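Local coordinates for protein putative aminotransferase (Actinomadura melliaura, PDB 4ZWV) that probably transfers amino groups with pyridoxal 5'-phosphate as cofactor, and is thought to act on a sugar in building the aminopentose of the indolocarbazole AT2433, at residues N48-V54 / G198-G204; L61-R66 / A90-D94; A305-M310 / T367-W372. All blocks are in the same frame, centred on the assembly; numbering follows the deposited sequence. Where two conformers were deposited one is given.

Contact 1. Residues N48-V54 / G198-G204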
loop_
_atom_site.group_PDB
_atom_site.type_symbol
_atom_site.label_atom_id
_atom_site.label_comp_id
_atom_site.label_asym_id
_atom_site.label_seq_id
_atom_site.Cartn_x
_atom_site.Cartn_y
_atom_site.Cartn_z
ATOM N N ASN A 48 13.614 8.287 -19.381
ATOM C CA ASN A 48 12.722 7.166 -19.672
ATOM C C ASN A 48 11.294 7.694 -19.575
ATOM O O ASN A 48 10.874 8.147 -18.523
ATOM C CB ASN A 48 12.947 5.998 -18.695
ATOM C CG ASN A 48 12.105 4.766 -19.033
ATOM O OD1 ASN A 48 11.135 4.849 -19.778
ATOM N ND2 ASN A 48 12.488 3.610 -18.479
ATOM N N PRO A 49 10.554 7.682 -20.688
ATOM C CA PRO A 49 9.191 8.226 -20.650
ATOM C C PRO A 49 8.191 7.287 -19.985
ATOM O O PRO A 49 7.082 7.706 -19.653
ATOM C CB PRO A 49 8.852 8.419 -22.128
ATOM C CG PRO A 49 9.681 7.427 -22.836
ATOM C CD PRO A 49 10.952 7.264 -22.043
ATOM N N ARG A 50 8.583 6.039 -19.776
ATOM C CA ARG A 50 7.670 5.030 -19.250
ATOM C C ARG A 50 7.811 4.910 -17.742
ATOM O O ARG A 50 8.413 3.951 -17.245
ATOM C CB ARG A 50 7.934 3.680 -19.919
ATOM C CG ARG A 50 7.735 3.710 -21.434
ATOM C CD ARG A 50 8.326 2.473 -22.082
ATOM N NE ARG A 50 9.773 2.451 -21.916
ATOM C CZ ARG A 50 10.620 3.071 -22.731
ATOM N NH1 ARG A 50 10.159 3.741 -23.779
ATOM N NH2 ARG A 50 11.925 3.014 -22.500
ATOM N N VAL A 51 7.287 5.892 -17.010
ATOM C CA VAL A 51 7.408 5.867 -15.564
ATOM C C VAL A 51 6.028 5.887 -14.927
ATOM O O VAL A 51 5.113 6.560 -15.401
ATOM C CB VAL A 51 8.265 7.041 -15.021
ATOM C CG1 VAL A 51 9.658 7.028 -15.659
ATOM C CG2 VAL A 51 7.584 8.397 -15.243
ATOM N N VAL A 52 5.896 5.119 -13.859
ATOM C CA VAL A 52 4.611 4.909 -13.208
ATOM C C VAL A 52 4.768 5.185 -11.722
ATOM O O VAL A 52 5.436 4.434 -11.019
ATOM C CB VAL A 52 4.131 3.467 -13.454
ATOM C CG1 VAL A 52 2.842 3.189 -12.726
ATOM C CG2 VAL A 52 3.994 3.220 -14.967
ATOM N N SER A 53 4.173 6.272 -11.233
ATOM C CA SER A 53 4.236 6.539 -9.797
ATOM C C SER A 53 3.399 5.523 -9.025
ATOM O O SER A 53 2.344 5.064 -9.490
ATOM C CB SER A 53 3.782 7.966 -9.471
ATOM O OG SER A 53 2.439 8.194 -9.882
ATOM N N VAL A 54 3.900 5.169 -7.853
ATOM C CA VAL A 54 3.257 4.178 -7.007
ATOM C C VAL A 54 3.302 4.617 -5.543
ATOM O O VAL A 54 3.964 5.586 -5.193
ATOM C CB VAL A 54 3.924 2.785 -7.172
ATOM C CG1 VAL A 54 3.612 2.206 -8.540
ATOM C CG2 VAL A 54 5.424 2.855 -6.941
ATOM N N GLY A 198 6.845 5.957 -4.636
ATOM C CA GLY A 198 7.853 5.254 -5.406
ATOM C C GLY A 198 7.606 5.442 -6.878
ATOM O O GLY A 198 6.651 6.105 -7.292
ATOM N N LEU A 199 8.483 4.847 -7.679
ATOM C CA LEU A 199 8.375 4.961 -9.126
ATOM C C LEU A 199 8.781 3.646 -9.744
ATOM O O LEU A 199 9.877 3.146 -9.478
ATOM C CB LEU A 199 9.271 6.091 -9.656
ATOM C CG LEU A 199 9.029 6.458 -11.116
ATOM C CD1 LEU A 199 7.724 7.247 -11.261
ATOM C CD2 LEU A 199 10.223 7.266 -11.651
ATOM N N LEU A 200 7.899 3.083 -10.556
ATOM C CA LEU A 200 8.225 1.912 -11.362
ATOM C C LEU A 200 8.521 2.373 -12.773
ATOM O O LEU A 200 7.689 3.045 -13.393
ATOM C CB LEU A 200 7.062 0.922 -11.353
ATOM C CG LEU A 200 7.170 -0.252 -12.322
ATOM C CD1 LEU A 200 8.372 -1.140 -11.959
ATOM C CD2 LEU A 200 5.878 -1.049 -12.254
ATOM N N THR A 201 9.709 2.061 -13.278
ATOM C CA THR A 201 10.017 2.403 -14.665
ATOM C C THR A 201 10.014 1.128 -15.486
ATOM O O THR A 201 10.397 0.065 -14.989
ATOM C CB THR A 201 11.366 3.140 -14.818
ATOM O OG1 THR A 201 12.457 2.231 -14.614
ATOM C CG2 THR A 201 11.475 4.301 -13.839
ATOM N N LEU A 202 9.559 1.244 -16.733
ATOM C CA LEU A 202 9.408 0.095 -17.621
ATOM C C LEU A 202 10.277 0.241 -18.852
ATOM O O LEU A 202 10.473 1.348 -19.354
ATOM C CB LEU A 202 7.950 -0.087 -18.061
ATOM C CG LEU A 202 6.874 -0.368 -17.009
ATOM C CD1 LEU A 202 7.305 -1.452 -16.038
ATOM C CD2 LEU A 202 6.480 0.914 -16.259
ATOM N N PRO A 203 10.776 -0.889 -19.365
ATOM C CA PRO A 203 11.615 -0.876 -20.568
ATOM C C PRO A 203 10.830 -0.928 -21.883
ATOM O O PRO A 203 11.426 -0.793 -22.956
ATOM C CB PRO A 203 12.465 -2.135 -20.397
ATOM C CG PRO A 203 11.597 -3.060 -19.620
ATOM C CD PRO A 203 10.827 -2.184 -18.663
ATOM N N GLY A 204 9.521 -1.131 -21.811
ATOM C CA GLY A 204 8.712 -1.211 -23.014
ATOM C C GLY A 204 7.278 -0.755 -22.807
ATOM O O GLY A 204 6.785 -0.686 -21.672
#
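Val52 and Leu200 form a hydrogen-bonded antiparallel pair at the edge of the mixed seven-stranded sheet of this PLP-dependent aminotransferase fold, where the outermost strand 51-54 runs against strand 198-201. Both bonds of the pair, Val52 N to Leu200 O and Leu200 N to Val52 O, measure 2.8 Å. Val54 and Gly198 repeat the reciprocal pattern, and a CB on Gly198 would stand only 3.2 Å from Val54 CG2. The inward-facing amides are thus satisfied strand to strand, while the other edge of 198-201 bonds to Phe184 and Cys182. Ser53 OG is hydrogen-bonded to Glu39 OE2, outside the strand pair.

Toward Arg50 and Leu202, side chains join the backbone bonds. Leu202 N still donates to Arg50 O, but Leu202 O accepts from two side chains that approach opposite faces of its carbonyl plane: Asn48 ND2 at 3.2 Å and Arg50 NE. A bend at chi3 (-65°) brings the Arg50 guanidinium round so that this oxygen lies near its plane. Asn48 also closes an Asx turn, its OD1 accepting from Arg50 N at 2.8 Å, and ND2 has a second acceptor in Gly176 O. Arg50 NE meets Leu202 O at 2.9 Å, with 161° at the hydrogen.

Contact 2. Residues L61-R66 / A90-D94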
loop_
_atom_site.group_PDB
_atom_site.type_symbol
_atom_site.label_atom_id
_atom_site.label_comp_id
_atom_site.label_asym_id
_atom_site.label_seq_id
_atom_site.Cartn_x
_atom_site.Cartn_y
_atom_site.Cartn_z
ATOM N N LEU A 61 7.622 -2.818 -6.213
ATOM C CA LEU A 61 8.169 -4.178 -6.338
ATOM C C LEU A 61 7.050 -5.215 -6.485
ATOM O O LEU A 61 7.152 -6.129 -7.292
ATOM C CB LEU A 61 9.039 -4.521 -5.125
ATOM C CG LEU A 61 10.366 -3.771 -5.006
ATOM C CD1 LEU A 61 10.969 -3.984 -3.621
ATOM C CD2 LEU A 61 11.339 -4.227 -6.099
ATOM N N CYS A 62 5.974 -5.058 -5.710
ATOM C CA CYS A 62 4.840 -5.974 -5.807
ATOM C C CYS A 62 4.219 -5.921 -7.191
ATOM O O CYS A 62 3.927 -6.958 -7.800
ATOM C CB CYS A 62 3.786 -5.633 -4.760
ATOM S SG CYS A 62 4.336 -5.950 -3.056
ATOM N N LEU A 63 4.035 -4.710 -7.701
ATOM C CA LEU A 63 3.483 -4.538 -9.041
ATOM C C LEU A 63 4.411 -5.123 -10.106
ATOM O O LEU A 63 3.957 -5.822 -11.010
ATOM C CB LEU A 63 3.214 -3.057 -9.313
ATOM C CG LEU A 63 2.738 -2.661 -10.708
ATOM C CD1 LEU A 63 1.508 -3.465 -11.114
ATOM C CD2 LEU A 63 2.410 -1.185 -10.712
ATOM N N ALA A 64 5.715 -4.867 -9.991
ATOM C CA ALA A 64 6.662 -5.422 -10.966
ATOM C C ALA A 64 6.580 -6.951 -11.026
ATOM O O ALA A 64 6.565 -7.538 -12.116
ATOM C CB ALA A 64 8.086 -4.968 -10.635
ATOM N N LEU A 65 6.490 -7.593 -9.859
ATOM C CA LEU A 65 6.393 -9.049 -9.813
ATOM C C LEU A 65 5.077 -9.523 -10.428
ATOM O O LEU A 65 5.034 -10.549 -11.108
ATOM C CB LEU A 65 6.531 -9.544 -8.372
ATOM C CG LEU A 65 7.958 -9.478 -7.811
ATOM C CD1 LEU A 65 7.908 -9.613 -6.292
ATOM C CD2 LEU A 65 8.835 -10.571 -8.407
ATOM N N ARG A 66 3.990 -8.793 -10.200
ATOM C CA ARG A 66 2.715 -9.215 -10.781
ATOM C C ARG A 66 2.731 -9.109 -12.303
ATOM O O ARG A 66 2.037 -9.868 -12.984
ATOM C CB ARG A 66 1.551 -8.398 -10.216
ATOM C CG ARG A 66 1.293 -8.620 -8.737
ATOM C CD ARG A 66 0.746 -10.011 -8.421
ATOM N NE ARG A 66 0.633 -10.226 -6.975
ATOM C CZ ARG A 66 0.077 -11.294 -6.401
ATOM N NH1 ARG A 66 0.029 -11.380 -5.072
ATOM N NH2 ARG A 66 -0.446 -12.259 -7.144
ATOM N N ALA A 90 8.269 -8.849 -0.580
ATOM C CA ALA A 90 7.472 -8.719 -1.809
ATOM C C ALA A 90 7.420 -10.042 -2.573
ATOM O O ALA A 90 6.379 -10.397 -3.137
ATOM C CB ALA A 90 8.034 -7.607 -2.697
ATOM N N ILE A 91 8.535 -10.770 -2.579
ATOM C CA ILE A 91 8.599 -12.082 -3.229
ATOM C C ILE A 91 7.655 -13.074 -2.560
ATOM O O ILE A 91 6.910 -13.783 -3.238
ATOM C CB ILE A 91 10.038 -12.654 -3.208
ATOM C CG1 ILE A 91 10.981 -11.721 -3.977
ATOM C CG2 ILE A 91 10.059 -14.081 -3.800
ATOM C CD1 ILE A 91 12.467 -12.050 -3.752
ATOM N N LEU A 92 7.676 -13.113 -1.229
ATOM C CA LEU A 92 6.819 -14.037 -0.490
ATOM C C LEU A 92 5.343 -13.687 -0.688
ATOM O O LEU A 92 4.508 -14.588 -0.845
ATOM C CB LEU A 92 7.182 -14.034 0.998
ATOM C CG LEU A 92 8.629 -14.446 1.280
ATOM C CD1 LEU A 92 8.910 -14.413 2.768
ATOM C CD2 LEU A 92 8.903 -15.823 0.705
ATOM N N ALA A 93 5.036 -12.389 -0.704
ATOM C CA ALA A 93 3.651 -11.930 -0.880
ATOM C C ALA A 93 3.148 -12.256 -2.282
ATOM O O ALA A 93 1.940 -12.426 -2.480
ATOM C CB ALA A 93 3.535 -10.433 -0.608
ATOM N N ASP A 94 4.077 -12.368 -3.231
ATOM C CA ASP A 94 3.754 -12.731 -4.611
ATOM C C ASP A 94 3.519 -14.233 -4.755
ATOM O O ASP A 94 3.173 -14.700 -5.836
ATOM C CB ASP A 94 4.888 -12.274 -5.549
ATOM C CG ASP A 94 4.508 -12.346 -7.028
ATOM O OD1 ASP A 94 3.544 -11.658 -7.433
ATOM O OD2 ASP A 94 5.195 -13.075 -7.784
HETATM O O HOH W 1 3.161 -9.200 -6.349
HETATM O O HOH W 2 6.115 -12.983 -10.330
HETATM O O HOH W 3 2.719 -12.652 -9.814
#
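The guanidinium of Arg66, in one of its two conformers, receives Asp94 over one face: OD1 sits 3.2 Å above the plane, displaced toward the rim, with the carboxylate plane turned 79° from it. No N-H points at the oxygen, and the salt bridge, 3.3 Å from Arg66 NE to Asp94 OD1, therefore rests on charge alone. The chain's own Ala93 O is merely near the group, whereas NH1 makes a weak hydrogen bond to Ala93 O of the second subunit; the side chains of Trp235 and Trp239 of the arginine's own chain also touch it. A bend at chi2 (-69°) folds the Arg66 chain back, so that its CD too packs on Asp94 OD1.

Direct hydrogen bonds between the segments are absent; water does that work. One molecule donates to Cys62 O and, at 2.7 Å, to Asp94 OD1 while accepting weakly from Arg66 NE, completing indirectly the link that the over-the-face approach denies. A second lies within hydrogen-bonding distance of Leu65 O and Asp94 OD2, though it may not serve both at once; OD2 also forms a salt bridge with Arg96.

In the large domain of this fold-type I aminotransferase, helices 57-66 and 85-93 meet here beside the central sheet. Leu61 and Leu65 reach Ile159 of strand 157-161, and Ile91 packs on Val77 and Ile98 of two further strands.

Ala90 CB fits among Leu61 CB, Cys62 SG and Leu65 CD1, each 4.1 Å away, letting Cys62 and Ala90 draw to 5.5 Å between CA atoms. Leu65 CD1 also rests 3.6 Å from Ala90 O, whereas its CB lies against Asp94 CG. Leu237 of the second subunit packs on Cys62, and Trp235 of that subunit on Ala93.

Contact 3. Residues A305-M310 / T367-W372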
loop_
_atom_site.group_PDB
_atom_site.type_symbol
_atom_site.label_atom_id
_atom_site.label_comp_id
_atom_site.label_asym_id
_atom_site.label_seq_id
_atom_site.Cartn_x
_atom_site.Cartn_y
_atom_site.Cartn_z
ATOM N N ALA A 305 33.625 -3.096 19.811
ATOM C CA ALA A 305 34.360 -1.960 20.353
ATOM C C ALA A 305 34.205 -0.737 19.445
ATOM O O ALA A 305 34.108 0.388 19.931
ATOM C CB ALA A 305 35.827 -2.313 20.547
ATOM N N PHE A 306 34.163 -0.958 18.133
ATOM C CA PHE A 306 33.948 0.135 17.182
ATOM C C PHE A 306 32.590 0.806 17.406
ATOM O O PHE A 306 32.487 2.034 17.414
ATOM C CB PHE A 306 34.048 -0.371 15.739
ATOM C CG PHE A 306 33.928 0.719 14.697
ATOM C CD1 PHE A 306 35.051 1.402 14.253
ATOM C CD2 PHE A 306 32.694 1.041 14.152
ATOM C CE1 PHE A 306 34.936 2.400 13.284
ATOM C CE2 PHE A 306 32.571 2.029 13.189
ATOM C CZ PHE A 306 33.691 2.715 12.755
ATOM N N HIS A 307 31.550 -0.006 17.586
ATOM C CA HIS A 307 30.220 0.515 17.881
ATOM C C HIS A 307 30.215 1.361 19.157
ATOM O O HIS A 307 29.644 2.449 19.176
ATOM C CB HIS A 307 29.213 -0.630 18.006
ATOM C CG HIS A 307 28.837 -1.245 16.695
ATOM N ND1 HIS A 307 28.287 -2.505 16.594
ATOM C CD2 HIS A 307 28.926 -0.770 15.430
ATOM C CE1 HIS A 307 28.054 -2.781 15.323
ATOM N NE2 HIS A 307 28.431 -1.742 14.595
ATOM N N ARG A 308 30.855 0.863 20.211
ATOM C CA ARG A 308 30.922 1.594 21.473
ATOM C C ARG A 308 31.643 2.931 21.292
ATOM O O ARG A 308 31.262 3.932 21.895
ATOM C CB ARG A 308 31.599 0.740 22.551
ATOM C CG ARG A 308 30.741 -0.441 23.001
ATOM C CD ARG A 308 31.298 -1.143 24.236
ATOM N NE ARG A 308 32.569 -1.816 23.980
ATOM C CZ ARG A 308 32.669 -3.074 23.559
ATOM N NH1 ARG A 308 31.573 -3.792 23.352
ATOM N NH2 ARG A 308 33.862 -3.617 23.348
ATOM N N LYS A 309 32.675 2.941 20.455
ATOM C CA LYS A 309 33.406 4.165 20.136
ATOM C C LYS A 309 32.516 5.189 19.431
ATOM O O LYS A 309 32.499 6.361 19.796
ATOM C CB LYS A 309 34.619 3.848 19.260
ATOM C CG LYS A 309 35.514 5.041 18.962
ATOM C CD LYS A 309 36.540 5.251 20.066
ATOM C CE LYS A 309 37.396 6.482 19.787
ATOM N NZ LYS A 309 38.626 6.500 20.623
HETATM N N MSE A 310 31.793 4.746 18.406
HETATM C CA MSE A 310 30.895 5.637 17.678
HETATM C C MSE A 310 29.821 6.206 18.600
HETATM O O MSE A 310 29.586 7.412 18.611
HETATM C CB MSE A 310 30.236 4.915 16.503
HETATM C CG MSE A 310 31.191 4.425 15.414
HETATM SE SE MSE A 310 32.311 5.834 14.643
HETATM C CE MSE A 310 33.985 5.347 15.501
ATOM N N THR A 367 37.445 10.579 14.988
ATOM C CA THR A 367 37.049 9.560 15.948
ATOM C C THR A 367 37.542 8.184 15.502
ATOM O O THR A 367 38.172 7.467 16.276
ATOM C CB THR A 367 35.519 9.543 16.146
ATOM O OG1 THR A 367 35.105 10.794 16.708
ATOM C CG2 THR A 367 35.114 8.420 17.086
ATOM N N ILE A 368 37.272 7.830 14.250
ATOM C CA ILE A 368 37.724 6.553 13.712
ATOM C C ILE A 368 39.249 6.428 13.737
ATOM O O ILE A 368 39.790 5.399 14.157
ATOM C CB ILE A 368 37.210 6.350 12.271
ATOM C CG1 ILE A 368 35.688 6.188 12.269
ATOM C CG2 ILE A 368 37.850 5.126 11.627
ATOM C CD1 ILE A 368 35.083 6.152 10.884
ATOM N N ARG A 369 39.952 7.482 13.335
ATOM C CA ARG A 369 41.409 7.398 13.245
ATOM C C ARG A 369 42.096 7.353 14.613
ATOM O O ARG A 369 43.276 7.019 14.699
ATOM C CB ARG A 369 41.967 8.565 12.415
ATOM C CG ARG A 369 41.605 8.471 10.934
ATOM C CD ARG A 369 42.419 9.422 10.062
ATOM N NE ARG A 369 43.774 8.915 9.853
ATOM C CZ ARG A 369 44.161 8.200 8.798
ATOM N NH1 ARG A 369 43.304 7.915 7.826
ATOM N NH2 ARG A 369 45.420 7.783 8.705
ATOM N N SER A 370 41.362 7.671 15.675
ATOM C CA SER A 370 41.920 7.619 17.019
ATOM C C SER A 370 41.883 6.202 17.598
ATOM O O SER A 370 42.424 5.963 18.680
ATOM C CB SER A 370 41.180 8.583 17.955
ATOM O OG SER A 370 39.867 8.133 18.241
ATOM N N GLY A 371 41.251 5.274 16.879
ATOM C CA GLY A 371 41.259 3.871 17.262
ATOM C C GLY A 371 40.138 3.458 18.200
ATOM O O GLY A 371 39.413 4.299 18.725
ATOM N N TRP A 372 39.987 2.152 18.404
ATOM C CA TRP A 372 38.938 1.637 19.280
ATOM C C TRP A 372 39.356 0.331 19.944
ATOM O O TRP A 372 38.600 -0.234 20.734
ATOM C CB TRP A 372 37.631 1.444 18.504
ATOM C CG TRP A 372 37.743 0.515 17.333
ATOM C CD1 TRP A 372 37.455 -0.814 17.310
ATOM C CD2 TRP A 372 38.167 0.860 16.008
ATOM N NE1 TRP A 372 37.675 -1.325 16.049
ATOM C CE2 TRP A 372 38.123 -0.316 15.236
ATOM C CE3 TRP A 372 38.598 2.047 15.407
ATOM C CZ2 TRP A 372 38.472 -0.337 13.888
ATOM C CZ3 TRP A 372 38.943 2.026 14.071
ATOM C CH2 TRP A 372 38.882 0.845 13.325
ATOM O OXT TRP A 372 40.450 -0.179 19.716
#
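Phe306 and Trp372 bring their CA atoms within 5.6 Å where helix 303-312 meets the chain end, which leaves helix 358-369 through Gly371, with positive phi (89°). The phenyl edge meets the indole: CD1 stands over the centre of the Trp372 face, planes at 85° in a T-shaped stack, the phenyl centroid 4.9 Å from that of the six-membered indole ring. Phe306 CB adds a CH-pi contact over the five-membered ring, and Ala305 CB lies at the indole's edge. With CG between its N and carbonyl carbon (chi1 58°), the Trp372 indole lies against this helix, and Asp301 O accepts a hydrogen bond from NE1. Were Trp372 an alanine, the Phe306 edge would probably lose its aromatic platform and Asp301 O its indole donor.

Lys309, its chain bent at chi2, passes Thr367 to reach Ser370 and Gly371. NZ donates to Ser370 OG at 3.1 Å and weakly to Gly371 O, while that hydroxyl donates to Thr367 O at 2.7 Å. Selenomethionine Met310 lays CE over one Phe306 face, 3.7 Å from Ile368 CG1. Phe306 packs on Val348 and Ile368 on Leu350 of strand 347-350, so both helices lie on the antiparallel sheet, as in the small C-terminal domain of fold-type I aminotransferases.

Overall arrangement
Contacts 1 and 2 belong to one neighbourhood, with centres 16 Å apart, and contact 2 is nested in the chain loop that contact 1 closes. Strand 51-54 leads into helix 57-66, and the two contacts touch where Leu200 CD2 meets Leu63 CD2 at 3.8 Å. Gly57 and Thr58, which bind pyridoxal 5'-phosphate, form the start of that helix, although no cofactor is bound to this chain; Gly198 lies about 5 Å from Gly57, and the side chains of Cys62 and Thr58 are about 4 Å apart. Contact 3 stands apart, its centre 43 Å from that of contact 1 and 40 Å from that of contact 2, across the chain's centre and away from the cofactor site.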